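Local atomic coordinates of SmhB (PDB entry 6ZZ5), a protein that serves as the B component of a tripartite alpha-pore-forming toxin of Serratia marcescens, here in its soluble form, probably inserting into target membranes with its partner proteins. Residues H63-I68 against T126-L130; Q18-I22 against Q270-A274. All coordinates share one frame; numbering follows the deposited sequence. Where two conformers were deposited one is given.

Contact 1: residues H63-I68 against T126-L130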
loop_
_atom_site.group_PDB
_atom_site.type_symbol
_atom_site.label_atom_id
_atom_site.label_comp_id
_atom_site.label_asym_id
_atom_site.label_seq_id
_atom_site.Cartn_x
_atom_site.Cartn_y
_atom_site.Cartn_z
ATOM N N HIS A 63 10.128 -8.146 -4.114
ATOM C CA HIS A 63 9.042 -9.084 -4.521
ATOM C C HIS A 63 7.713 -8.298 -4.614
ATOM O O HIS A 63 6.974 -8.422 -5.603
ATOM C CB HIS A 63 9.002 -10.260 -3.569
ATOM C CG HIS A 63 7.878 -11.194 -3.857
ATOM N ND1 HIS A 63 7.659 -11.725 -5.147
ATOM C CD2 HIS A 63 6.912 -11.681 -3.052
ATOM C CE1 HIS A 63 6.612 -12.523 -5.092
ATOM N NE2 HIS A 63 6.137 -12.495 -3.811
ATOM N N TYR A 64 7.420 -7.470 -3.621
ATOM C CA TYR A 64 6.224 -6.607 -3.678
ATOM C C TYR A 64 6.284 -5.768 -4.958
ATOM O O TYR A 64 5.311 -5.758 -5.774
ATOM C CB TYR A 64 6.044 -5.708 -2.445
ATOM C CG TYR A 64 4.804 -4.904 -2.688
ATOM C CD1 TYR A 64 3.552 -5.447 -2.451
ATOM C CD2 TYR A 64 4.878 -3.644 -3.238
ATOM C CE1 TYR A 64 2.407 -4.747 -2.795
ATOM C CE2 TYR A 64 3.748 -2.912 -3.521
ATOM C CZ TYR A 64 2.507 -3.496 -3.349
ATOM O OH TYR A 64 1.355 -2.828 -3.687
ATOM N N LEU A 65 7.394 -5.041 -5.139
ATOM C CA LEU A 65 7.484 -3.989 -6.179
ATOM C C LEU A 65 7.371 -4.651 -7.556
ATOM O O LEU A 65 6.682 -4.085 -8.414
ATOM C CB LEU A 65 8.791 -3.212 -6.058
ATOM C CG LEU A 65 8.889 -2.266 -4.853
ATOM C CD1 LEU A 65 10.306 -1.677 -4.730
ATOM C CD2 LEU A 65 7.906 -1.107 -4.995
ATOM N N LYS A 66 8.061 -5.766 -7.769
ATOM C CA LYS A 66 8.269 -6.343 -9.106
ATOM C C LYS A 66 7.104 -7.275 -9.412
ATOM O O LYS A 66 6.693 -7.397 -10.587
ATOM C CB LYS A 66 9.642 -7.031 -9.232
ATOM C CG LYS A 66 10.855 -6.102 -9.282
ATOM C CD LYS A 66 10.807 -4.961 -10.340
ATOM C CE LYS A 66 11.864 -3.868 -10.206
ATOM N NZ LYS A 66 11.318 -2.586 -9.673
ATOM N N ASP A 67 6.549 -7.947 -8.417
ATOM C CA ASP A 67 5.664 -9.095 -8.746
ATOM C C ASP A 67 4.257 -8.755 -8.294
ATOM O O ASP A 67 3.337 -9.389 -8.764
ATOM C CB ASP A 67 6.174 -10.404 -8.124
ATOM C CG ASP A 67 7.577 -10.782 -8.517
ATOM O OD1 ASP A 67 7.906 -10.659 -9.715
ATOM O OD2 ASP A 67 8.327 -11.190 -7.634
ATOM N N ILE A 68 4.078 -7.861 -7.323
ATOM C CA ILE A 68 2.708 -7.685 -6.765
ATOM C C ILE A 68 2.113 -6.367 -7.230
ATOM O O ILE A 68 0.921 -6.397 -7.701
ATOM C CB ILE A 68 2.679 -7.871 -5.232
ATOM C CG1 ILE A 68 3.277 -9.224 -4.856
ATOM C CG2 ILE A 68 1.271 -7.653 -4.699
ATOM C CD1 ILE A 68 3.356 -9.446 -3.366
ATOM N N THR A 126 -0.938 -14.182 -3.062
ATOM C CA THR A 126 0.470 -13.806 -3.224
ATOM C C THR A 126 0.846 -12.821 -2.101
ATOM O O THR A 126 1.931 -13.017 -1.447
ATOM C CB THR A 126 0.771 -13.206 -4.601
ATOM O OG1 THR A 126 0.376 -14.210 -5.531
ATOM C CG2 THR A 126 2.237 -12.888 -4.781
ATOM N N ILE A 127 0.014 -11.831 -1.854
ATOM C CA ILE A 127 0.330 -10.835 -0.779
ATOM C C ILE A 127 0.190 -11.523 0.589
ATOM O O ILE A 127 0.976 -11.176 1.482
ATOM C CB ILE A 127 -0.459 -9.499 -0.923
ATOM C CG1 ILE A 127 0.084 -8.391 -0.011
ATOM C CG2 ILE A 127 -1.943 -9.634 -0.637
ATOM C CD1 ILE A 127 1.539 -8.155 -0.067
ATOM N N GLY A 128 -0.750 -12.449 0.757
ATOM C CA GLY A 128 -0.901 -13.289 1.955
ATOM C C GLY A 128 0.378 -14.059 2.262
ATOM O O GLY A 128 0.829 -14.066 3.432
ATOM N N SER A 129 1.010 -14.641 1.256
ATOM C CA SER A 129 2.262 -15.438 1.432
ATOM C C SER A 129 3.389 -14.485 1.842
ATOM O O SER A 129 4.183 -14.826 2.722
ATOM C CB SER A 129 2.648 -16.174 0.181
ATOM O OG SER A 129 1.731 -17.204 -0.063
ATOM N N LEU A 130 3.419 -13.304 1.248
ATOM C CA LEU A 130 4.477 -12.309 1.522
ATOM C C LEU A 130 4.301 -11.803 2.961
ATOM O O LEU A 130 5.293 -11.734 3.683
ATOM C CB LEU A 130 4.426 -11.169 0.515
ATOM C CG LEU A 130 5.367 -10.005 0.855
ATOM C CD1 LEU A 130 6.833 -10.476 0.887
ATOM C CD2 LEU A 130 5.152 -8.832 -0.074
HETATM O O HOH W 1 4.396 -13.828 -2.271
#

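Contact 2: residues Q18-I22 against Q270-A274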
loop_
_atom_site.group_PDB
_atom_site.type_symbol
_atom_site.label_atom_id
_atom_site.label_comp_id
_atom_site.label_asym_id
_atom_site.label_seq_id
_atom_site.Cartn_x
_atom_site.Cartn_y
_atom_site.Cartn_z
ATOM N N GLN A 18 -3.752 2.182 -0.932
ATOM C CA GLN A 18 -2.850 1.391 -0.052
ATOM C C GLN A 18 -1.617 0.937 -0.826
ATOM O O GLN A 18 -0.514 0.962 -0.249
ATOM C CB GLN A 18 -3.569 0.216 0.602
ATOM C CG GLN A 18 -2.810 -0.332 1.801
ATOM C CD GLN A 18 -1.713 -1.279 1.387
ATOM O OE1 GLN A 18 -1.799 -1.970 0.365
ATOM N NE2 GLN A 18 -0.670 -1.351 2.213
ATOM N N ALA A 19 -1.780 0.524 -2.082
ATOM C CA ALA A 19 -0.687 0.024 -2.915
ATOM C C ALA A 19 0.401 1.107 -3.053
ATOM O O ALA A 19 1.578 0.757 -3.049
ATOM C CB ALA A 19 -1.195 -0.475 -4.233
ATOM N N LEU A 20 0.032 2.354 -3.215
ATOM C CA LEU A 20 1.020 3.464 -3.296
ATOM C C LEU A 20 1.781 3.639 -1.992
ATOM O O LEU A 20 2.998 3.903 -2.011
ATOM C CB LEU A 20 0.292 4.747 -3.651
ATOM C CG LEU A 20 -0.255 4.782 -5.085
ATOM C CD1 LEU A 20 -0.869 6.107 -5.350
ATOM C CD2 LEU A 20 0.827 4.503 -6.108
ATOM N N HIS A 21 1.116 3.414 -0.888
ATOM C CA HIS A 21 1.746 3.533 0.453
ATOM C C HIS A 21 2.771 2.404 0.621
ATOM O O HIS A 21 3.953 2.666 0.948
ATOM C CB HIS A 21 0.623 3.502 1.506
ATOM C CG HIS A 21 1.060 3.754 2.907
ATOM N ND1 HIS A 21 0.148 3.858 3.976
ATOM C CD2 HIS A 21 2.299 3.987 3.410
ATOM C CE1 HIS A 21 0.848 4.082 5.083
ATOM N NE2 HIS A 21 2.174 4.156 4.755
ATOM N N ILE A 22 2.362 1.137 0.430
ATOM C CA ILE A 22 3.318 0.003 0.543
ATOM C C ILE A 22 4.423 0.135 -0.519
ATOM O O ILE A 22 5.594 -0.127 -0.189
ATOM C CB ILE A 22 2.624 -1.385 0.567
ATOM C CG1 ILE A 22 3.672 -2.492 0.761
ATOM C CG2 ILE A 22 1.758 -1.666 -0.655
ATOM C CD1 ILE A 22 3.076 -3.851 1.098
ATOM N N GLN A 270 2.527 -2.885 6.648
ATOM C CA GLN A 270 2.062 -2.466 5.318
ATOM C C GLN A 270 1.535 -3.686 4.553
ATOM O O GLN A 270 0.492 -3.584 3.862
ATOM C CB GLN A 270 3.196 -1.787 4.570
ATOM C CG GLN A 270 3.699 -0.540 5.260
ATOM C CD GLN A 270 2.607 0.483 5.139
ATOM O OE1 GLN A 270 2.089 0.747 4.056
ATOM N NE2 GLN A 270 2.124 0.916 6.259
ATOM N N ALA A 271 2.204 -4.820 4.649
ATOM C CA ALA A 271 1.801 -6.043 3.913
ATOM C C ALA A 271 0.449 -6.527 4.445
ATOM O O ALA A 271 -0.363 -6.961 3.624
ATOM C CB ALA A 271 2.856 -7.133 3.993
ATOM N N GLN A 272 0.221 -6.416 5.749
ATOM C CA GLN A 272 -1.065 -6.818 6.374
ATOM C C GLN A 272 -2.186 -5.951 5.769
ATOM O O GLN A 272 -3.237 -6.480 5.409
ATOM C CB GLN A 272 -0.986 -6.783 7.884
ATOM C CG GLN A 272 -2.249 -7.322 8.583
ATOM C CD GLN A 272 -2.306 -8.834 8.513
ATOM O OE1 GLN A 272 -1.439 -9.513 9.051
ATOM N NE2 GLN A 272 -3.253 -9.358 7.779
ATOM N N SER A 273 -1.969 -4.654 5.677
ATOM C CA SER A 273 -2.952 -3.699 5.100
ATOM C C SER A 273 -3.180 -4.025 3.634
ATOM O O SER A 273 -4.358 -3.937 3.173
ATOM C CB SER A 273 -2.544 -2.244 5.279
ATOM O OG SER A 273 -2.362 -1.999 6.680
ATOM N N ALA A 274 -2.148 -4.457 2.935
ATOM C CA ALA A 274 -2.309 -4.885 1.529
ATOM C C ALA A 274 -3.151 -6.175 1.454
ATOM O O ALA A 274 -3.985 -6.293 0.525
ATOM C CB ALA A 274 -0.973 -5.024 0.835
HETATM O O HOH W 2 -0.392 0.661 4.273
#

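Contact 1: residues H63-I68 against T126-L130
Within the long helical bundle of this toxin subunit, His-63, Tyr-64 and Ile-68 of helix 44-92 face Thr-126, Ile-127 and Leu-130 of helix 99-151. The apolar centre is a meeting of methyl groups: Ile-68 reaches across so that its CD1 lies 3.8 Å from CD2 of Leu-130 and 4.0 Å from CD1 of Ile-127, while its CG1 runs alongside CG2 of Thr-126. Branched side chains suit this place, where the axes of the two segments are 11.4 Å apart, because they present methyls at differing angles and one residue can touch several partners. Tyr-64 comes in beside them, its ring edge turned to both Ile-127 CD1 and Leu-130 CD2; its hydroxyl hydrogen-bonds to OE1 of Gln-69. The two segments run nearly antiparallel, at 165°, as expected of neighbouring helices in an up-and-down bundle, and residues 64-68 make a wider pi-type turn. The more polar flank belongs to His-63. With CG anti to the backbone N (chi1 176°), the imidazole extends toward helix 99-151, where its edge meets CD1 of Leu-130. ND1 donates to the anti lone pair of Asp-67 OD2 at 2.6 Å, and NE2 lies 2.7 Å from a water that donates to the backbone O of Thr-126. These two in-plane partners together fix the ring's rotation, and the carboxylate may raise its basicity. Thr-126 OG1 is hydrogen-bonded to Asn-122 O.

Contact 2: residues Q18-I22 against Q270-A274
Bends at chi2 in two glutamines, Gln-18 (-82°) and Gln-270 (-69°), turn their amides into the space between helices 4-30 and 252-300, and His-21, with CG anti to its own N, sets its ring beneath the amide of Gln-270. OE1 of Gln-270 sits over the middle of one face of the His-21 imidazole, 3.2 Å from its plane, and the amide and ring planes are 47° apart. NE2 of His-21 is 3.5 Å from OE1, but an approach over the face is not one a hydrogen bond can use. The same OE1 accepts a hydrogen bond from a water at a short 2.5 Å, and that water accepts one from NE2 of Gln-18 at 2.9 Å. Glutamine suits both ends of this bridge, offering a donor on one side and an acceptor on the other. Helix 4-30 and helix 252-300 run side by side in the long helical bundle, the two segments close to antiparallel with their axes approaching to 9.6 Å. Ala-274 has only a methyl, so the Gln-18 amide can lie close against its CA and CB. Beside the polar group, Ile-22 extends its CD1 to 4.2 Å from CB of Ala-274, while its CG1 packs on CB of Gln-270 at 3.9 Å. Helix 156-184 also borders the polar group, with Ile-177 touching His-21 and Asp-174 touching Gln-270.

From the N terminus, the chain first lays down residues 18-22 on helix 4-30, then passes into helix 44-92. Contact 1 closes when helix 99-151 returns to bring 126-130 against 63-68, with 57 residues between. Contact 2 closes far later, when helix 252-300 brings 270-274 back to the first helix after 247 residues, so the loop of contact 1 is nested within that of contact 2. The contacts' centres are about 11 Å apart and they touch directly: Tyr-64 packs on Ala-19 and Ile-22, and Ile-127 on Ala-274. Together they tie four helices, 4-30, 44-92, 99-151 and 252-300, into one section of the bundle.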